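Local coordinates for protein translocated intimin receptor Tir (Escherichia coli, PDB 2ZQK) that serves, once delivered to the host cell, as the receptor for bacterial intimin and triggers actin polymerization and pedestal formation beneath the attached bacterium, at residues D25-N30 / A37-V42; A7-T12 / N50-A55. All blocks are in the same frame, centred on the assembly; numbering follows the deposited sequence.

In the fold
The chain is the intimin-binding domain of Tir. From the N terminus, helix 7-21 comes first and contributes segment 7-12 to interaction 2. Strand 27-31 follows, turns back through a short connection, and pairs with strand 37-40. This pairing is interaction 1, which closes a short loop. Helix 45-67 then runs back along helix 7-21, and its segment 50-55 completes interaction 2, a much longer closure. The short loop therefore lies wholly within the long one. Interaction 1 builds the beta hairpin and interaction 2 joins the two helices that flank it in sequence. Their centres are about 22 Å apart, and they do not touch.

Interaction 1. Residues D25-N30 / A37-V42; sequences DNQKVN and AIPSGV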
loop_
_atom_site.group_PDB
_atom_site.type_symbol
_atom_site.label_atom_id
_atom_site.label_comp_id
_atom_site.label_asym_id
_atom_site.label_seq_id
_atom_site.Cartn_x
_atom_site.Cartn_y
_atom_site.Cartn_z
ATOM N N ASP B 25 4.035 18.905 -3.602
ATOM C CA ASP B 25 4.921 19.606 -2.686
ATOM C C ASP B 25 4.398 20.981 -2.296
ATOM O O ASP B 25 4.848 21.540 -1.302
ATOM C CB ASP B 25 6.324 19.723 -3.292
ATOM C CG ASP B 25 7.120 18.423 -3.184
ATOM O OD1 ASP B 25 7.566 18.090 -2.065
ATOM O OD2 ASP B 25 7.293 17.727 -4.209
ATOM N N ASN B 26 3.456 21.531 -3.069
ATOM C CA ASN B 26 2.883 22.851 -2.760
ATOM C C ASN B 26 1.615 22.660 -1.935
ATOM O O ASN B 26 0.822 23.584 -1.771
ATOM C CB ASN B 26 2.479 23.616 -4.028
ATOM C CG ASN B 26 3.592 23.725 -5.047
ATOM O OD1 ASN B 26 4.755 23.936 -4.707
ATOM N ND2 ASN B 26 3.228 23.608 -6.321
ATOM N N GLN B 27 1.433 21.464 -1.401
ATOM C CA GLN B 27 0.218 21.169 -0.669
ATOM C C GLN B 27 0.348 21.027 0.819
ATOM O O GLN B 27 1.193 20.264 1.297
ATOM C CB GLN B 27 -0.388 19.885 -1.220
ATOM C CG GLN B 27 -1.879 19.951 -1.437
ATOM C CD GLN B 27 -2.388 18.734 -2.156
ATOM O OE1 GLN B 27 -1.815 18.307 -3.168
ATOM N NE2 GLN B 27 -3.475 18.164 -1.649
ATOM N N LYS B 28 -0.497 21.756 1.553
ATOM C CA LYS B 28 -0.499 21.665 3.007
ATOM C C LYS B 28 -1.057 20.280 3.230
ATOM O O LYS B 28 -1.841 19.783 2.420
ATOM C CB LYS B 28 -1.405 22.721 3.652
ATOM C CG LYS B 28 -0.842 24.142 3.627
ATOM C CD LYS B 28 -1.664 25.072 4.519
ATOM C CE LYS B 28 -0.956 26.412 4.728
ATOM N NZ LYS B 28 -1.397 27.114 5.971
ATOM N N VAL B 29 -0.662 19.650 4.322
ATOM C CA VAL B 29 -1.097 18.299 4.572
ATOM C C VAL B 29 -1.635 18.146 5.986
ATOM O O VAL B 29 -1.487 19.042 6.801
ATOM C CB VAL B 29 0.096 17.351 4.309
ATOM C CG1 VAL B 29 0.736 16.936 5.615
ATOM C CG2 VAL B 29 -0.347 16.170 3.457
ATOM N N ASN B 30 -2.263 17.007 6.264
ATOM C CA ASN B 30 -2.841 16.718 7.568
ATOM C C ASN B 30 -2.346 15.439 8.181
ATOM O O ASN B 30 -3.115 14.500 8.353
ATOM C CB ASN B 30 -4.348 16.640 7.477
ATOM C CG ASN B 30 -5.005 17.952 7.797
ATOM O OD1 ASN B 30 -6.137 18.220 7.360
ATOM N ND2 ASN B 30 -4.307 18.787 8.584
ATOM N N ALA B 37 0.483 11.697 6.182
ATOM C CA ALA B 37 0.254 13.069 5.756
ATOM C C ALA B 37 -0.879 13.154 4.729
ATOM O O ALA B 37 -0.610 13.198 3.528
ATOM C CB ALA B 37 1.518 13.617 5.139
ATOM N N ILE B 38 -2.137 13.202 5.153
ATOM C CA ILE B 38 -3.196 13.270 4.151
ATOM C C ILE B 38 -3.461 14.681 3.615
ATOM O O ILE B 38 -3.582 15.631 4.366
ATOM C CB ILE B 38 -4.504 12.637 4.681
ATOM C CG1 ILE B 38 -5.277 13.641 5.542
ATOM C CG2 ILE B 38 -4.161 11.355 5.458
ATOM C CD1 ILE B 38 -6.596 13.128 6.103
ATOM N N PRO B 39 -3.547 14.836 2.290
ATOM C CA PRO B 39 -3.800 16.161 1.710
ATOM C C PRO B 39 -4.974 16.901 2.346
ATOM O O PRO B 39 -6.080 16.373 2.431
ATOM C CB PRO B 39 -4.037 15.851 0.231
ATOM C CG PRO B 39 -4.520 14.416 0.239
ATOM C CD PRO B 39 -3.619 13.784 1.261
ATOM N N SER B 40 -4.733 18.133 2.780
ATOM C CA SER B 40 -5.770 18.938 3.429
ATOM C C SER B 40 -6.695 19.653 2.450
ATOM O O SER B 40 -7.839 19.968 2.783
ATOM C CB SER B 40 -5.128 19.970 4.363
ATOM O OG SER B 40 -4.267 20.845 3.647
ATOM N N GLY B 41 -6.192 19.914 1.248
ATOM C CA GLY B 41 -6.992 20.599 0.248
ATOM C C GLY B 41 -6.619 22.061 0.155
ATOM O O GLY B 41 -7.261 22.839 -0.552
ATOM N N VAL B 42 -5.562 22.430 0.871
ATOM C CA VAL B 42 -5.095 23.804 0.895
ATOM C C VAL B 42 -3.626 23.892 0.508
ATOM O O VAL B 42 -2.819 23.075 0.938
ATOM C CB VAL B 42 -5.274 24.408 2.298
ATOM C CG1 VAL B 42 -4.842 25.867 2.295
ATOM C CG2 VAL B 42 -6.716 24.301 2.726
#
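Lys28 bonds to Val42, and Asn30 bonds to Ile38, through their backbones. The second bond lies in the beta hairpin of the Tir intimin-binding domain; the first reaches past the corner at Gly41. Strands 27-30 and 37-40 are antiparallel but strongly splayed, with 126° between their directions. Val29 and Pro39 form a non-hydrogen-bonded pair whose side chains diverge.

Two backbone bonds cross the contact, beside weaker ones. Lys28 N donates to Val42 O at 2.7 Å, and the donor lies nearly on the line of the carbonyl bond. Asn30 N donates to Ile38 O, also at 2.7 Å, from a position tilted 32° out of the carbonyl plane. Between them, Lys28 O receives weak bonds from Ser40 N and Ser40 OG. A chi1 of 60° sets OG between the backbone N and the carbonyl carbon of Ser40, facing Lys28. The same hydroxyl accepts a weak bond from Val42 N across the corner at Gly41.

Apolar side-chain contacts add to these bonds. Val29 CG1 meets Ala37 CB at 3.4 Å. The Lys28 and Val42 side chains run alongside each other in the same direction, with Lys28 CD 4.0 Å from Val42 CG1. Asn30 CB packs on Ile38 CG1.

Within the hairpin, the Gln27 side chain runs obliquely to Pro39. Both residues also meet a second copy of the protein. There Gln27 NE2 is hydrogen-bonded to Gln27 OE1 of that second subunit.

Interaction 2. Residues A7-T12 / N50-A55; sequences ATETAT and NIEEQA
Glu9 and Thr12 of helix 7-21 meet Ala55 of helix 45-67, where the two helices run roughly antiparallel. The short segments are 8.9 Å apart at their axes, with 148° between their directions. The closest pair of CA atoms is Glu9 and Ala55, 4.7 Å apart. The small side chain of Ala55 is consistent with this close approach.

The Glu9 side chain can be followed outward. Its CA makes a CA-H...O contact with Ala55 O at 3.5 Å. CB lies by the same carbonyl oxygen. CG is anti to the backbone N (chi1 162°). This Glu9 CG is 3.7 Å from Ala55 O and also lies against Ala55 CB. The chain stays extended beyond CG and carries the carboxylate past the alanine toward Glu52. There OE2 of Glu9 lies 4.0 Å from OE2 of Glu52, and the carboxylate planes are turned 54° apart. The Glu52 chain bends at chi2 to bring its acid round to this side. The two like charges probably repel. Arg13 makes long, weak ion pairs with both acids and may ease this.

Thr12 reaches Ala55 from a different direction. Its methyl CG2 touches Ala55 CA at 3.7 Å. Its hydroxyl is turned back into its own helix, where OG1 donates to Thr8 O at 2.8 Å. That oxygen also takes Thr12 N, from the opposite face of its carbonyl plane. Further along helix 45-67, Ala58 receives Thr8 and Thr12. This packing of threonines against alanines belongs to the antiparallel helix pair of the intimin-binding domain, whose helices are joined through a beta hairpin.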
loop_
_atom_site.group_PDB
_atom_site.type_symbol
_atom_site.label_atom_id
_atom_site.label_comp_id
_atom_site.label_asym_id
_atom_site.label_seq_id
_atom_site.Cartn_x
_atom_site.Cartn_y
_atom_site.Cartn_z
ATOM N N ALA B 7 -11.542 38.604 -16.518
ATOM C CA ALA B 7 -11.612 37.198 -16.894
ATOM C C ALA B 7 -10.213 36.613 -16.989
ATOM O O ALA B 7 -10.009 35.440 -16.688
ATOM C CB ALA B 7 -12.329 37.042 -18.224
ATOM N N THR B 8 -9.253 37.438 -17.400
ATOM C CA THR B 8 -7.873 36.988 -17.538
ATOM C C THR B 8 -7.285 36.590 -16.207
ATOM O O THR B 8 -6.736 35.500 -16.069
ATOM C CB THR B 8 -6.978 38.076 -18.133
ATOM O OG1 THR B 8 -7.435 38.384 -19.453
ATOM C CG2 THR B 8 -5.515 37.603 -18.185
ATOM N N GLU B 9 -7.386 37.483 -15.232
ATOM C CA GLU B 9 -6.861 37.202 -13.911
ATOM C C GLU B 9 -7.457 35.921 -13.316
ATOM O O GLU B 9 -6.721 34.990 -12.969
ATOM C CB GLU B 9 -7.132 38.379 -12.984
ATOM C CG GLU B 9 -7.021 38.020 -11.519
ATOM C CD GLU B 9 -7.221 39.208 -10.621
ATOM O OE1 GLU B 9 -8.136 40.009 -10.907
ATOM O OE2 GLU B 9 -6.473 39.335 -9.628
ATOM N N THR B 10 -8.784 35.876 -13.202
ATOM C CA THR B 10 -9.463 34.714 -12.640
ATOM C C THR B 10 -9.091 33.415 -13.362
ATOM O O THR B 10 -8.730 32.436 -12.718
ATOM C CB THR B 10 -11.000 34.913 -12.660
ATOM O OG1 THR B 10 -11.339 36.020 -11.814
ATOM C CG2 THR B 10 -11.719 33.672 -12.148
ATOM N N ALA B 11 -9.171 33.405 -14.688
ATOM C CA ALA B 11 -8.826 32.205 -15.445
ATOM C C ALA B 11 -7.418 31.794 -15.072
ATOM O O ALA B 11 -7.178 30.635 -14.731
ATOM C CB ALA B 11 -8.903 32.471 -16.938
ATOM N N THR B 12 -6.490 32.748 -15.142
ATOM C CA THR B 12 -5.098 32.496 -14.795
ATOM C C THR B 12 -5.009 31.879 -13.399
ATOM O O THR B 12 -4.439 30.795 -13.225
ATOM C CB THR B 12 -4.274 33.791 -14.821
ATOM O OG1 THR B 12 -4.189 34.273 -16.165
ATOM C CG2 THR B 12 -2.868 33.545 -14.303
ATOM N N ASN B 50 2.154 33.820 -4.122
ATOM C CA ASN B 50 2.889 33.965 -5.373
ATOM C C ASN B 50 1.973 33.844 -6.580
ATOM O O ASN B 50 2.142 34.566 -7.555
ATOM C CB ASN B 50 4.027 32.938 -5.462
ATOM C CG ASN B 50 4.929 33.158 -6.673
ATOM O OD1 ASN B 50 4.612 32.730 -7.787
ATOM N ND2 ASN B 50 6.052 33.839 -6.462
ATOM N N ILE B 51 1.003 32.938 -6.525
ATOM C CA ILE B 51 0.072 32.783 -7.637
ATOM C C ILE B 51 -0.735 34.074 -7.783
ATOM O O ILE B 51 -0.857 34.638 -8.881
ATOM C CB ILE B 51 -0.905 31.621 -7.388
ATOM C CG1 ILE B 51 -0.152 30.291 -7.434
ATOM C CG2 ILE B 51 -2.026 31.653 -8.409
ATOM C CD1 ILE B 51 -0.990 29.103 -7.053
ATOM N N GLU B 52 -1.274 34.541 -6.662
ATOM C CA GLU B 52 -2.079 35.757 -6.627
ATOM C C GLU B 52 -1.475 36.898 -7.451
ATOM O O GLU B 52 -2.191 37.605 -8.165
ATOM C CB GLU B 52 -2.254 36.202 -5.177
ATOM C CG GLU B 52 -3.407 37.142 -4.970
ATOM C CD GLU B 52 -4.686 36.593 -5.557
ATOM O OE1 GLU B 52 -5.018 35.421 -5.264
ATOM O OE2 GLU B 52 -5.354 37.335 -6.309
ATOM N N GLU B 53 -0.159 37.078 -7.338
ATOM C CA GLU B 53 0.544 38.120 -8.078
ATOM C C GLU B 53 0.510 37.825 -9.557
ATOM O O GLU B 53 0.163 38.695 -10.350
ATOM C CB GLU B 53 1.999 38.221 -7.618
ATOM C CG GLU B 53 2.124 38.676 -6.189
ATOM C CD GLU B 53 1.318 39.923 -5.953
ATOM O OE1 GLU B 53 1.714 40.993 -6.464
ATOM O OE2 GLU B 53 0.274 39.825 -5.275
ATOM N N GLN B 54 0.884 36.597 -9.921
ATOM C CA GLN B 54 0.885 36.156 -11.315
ATOM C C GLN B 54 -0.486 36.421 -11.931
ATOM O O GLN B 54 -0.590 36.989 -13.024
ATOM C CB GLN B 54 1.199 34.663 -11.399
ATOM C CG GLN B 54 2.665 34.311 -11.270
ATOM C CD GLN B 54 2.910 32.815 -11.369
ATOM O OE1 GLN B 54 2.685 32.064 -10.411
ATOM N NE2 GLN B 54 3.362 32.371 -12.538
ATOM N N ALA B 55 -1.535 36.000 -11.226
ATOM C CA ALA B 55 -2.895 36.223 -11.686
ATOM C C ALA B 55 -3.095 37.720 -11.999
ATOM O O ALA B 55 -3.640 38.080 -13.041
ATOM C CB ALA B 55 -3.875 35.769 -10.621
#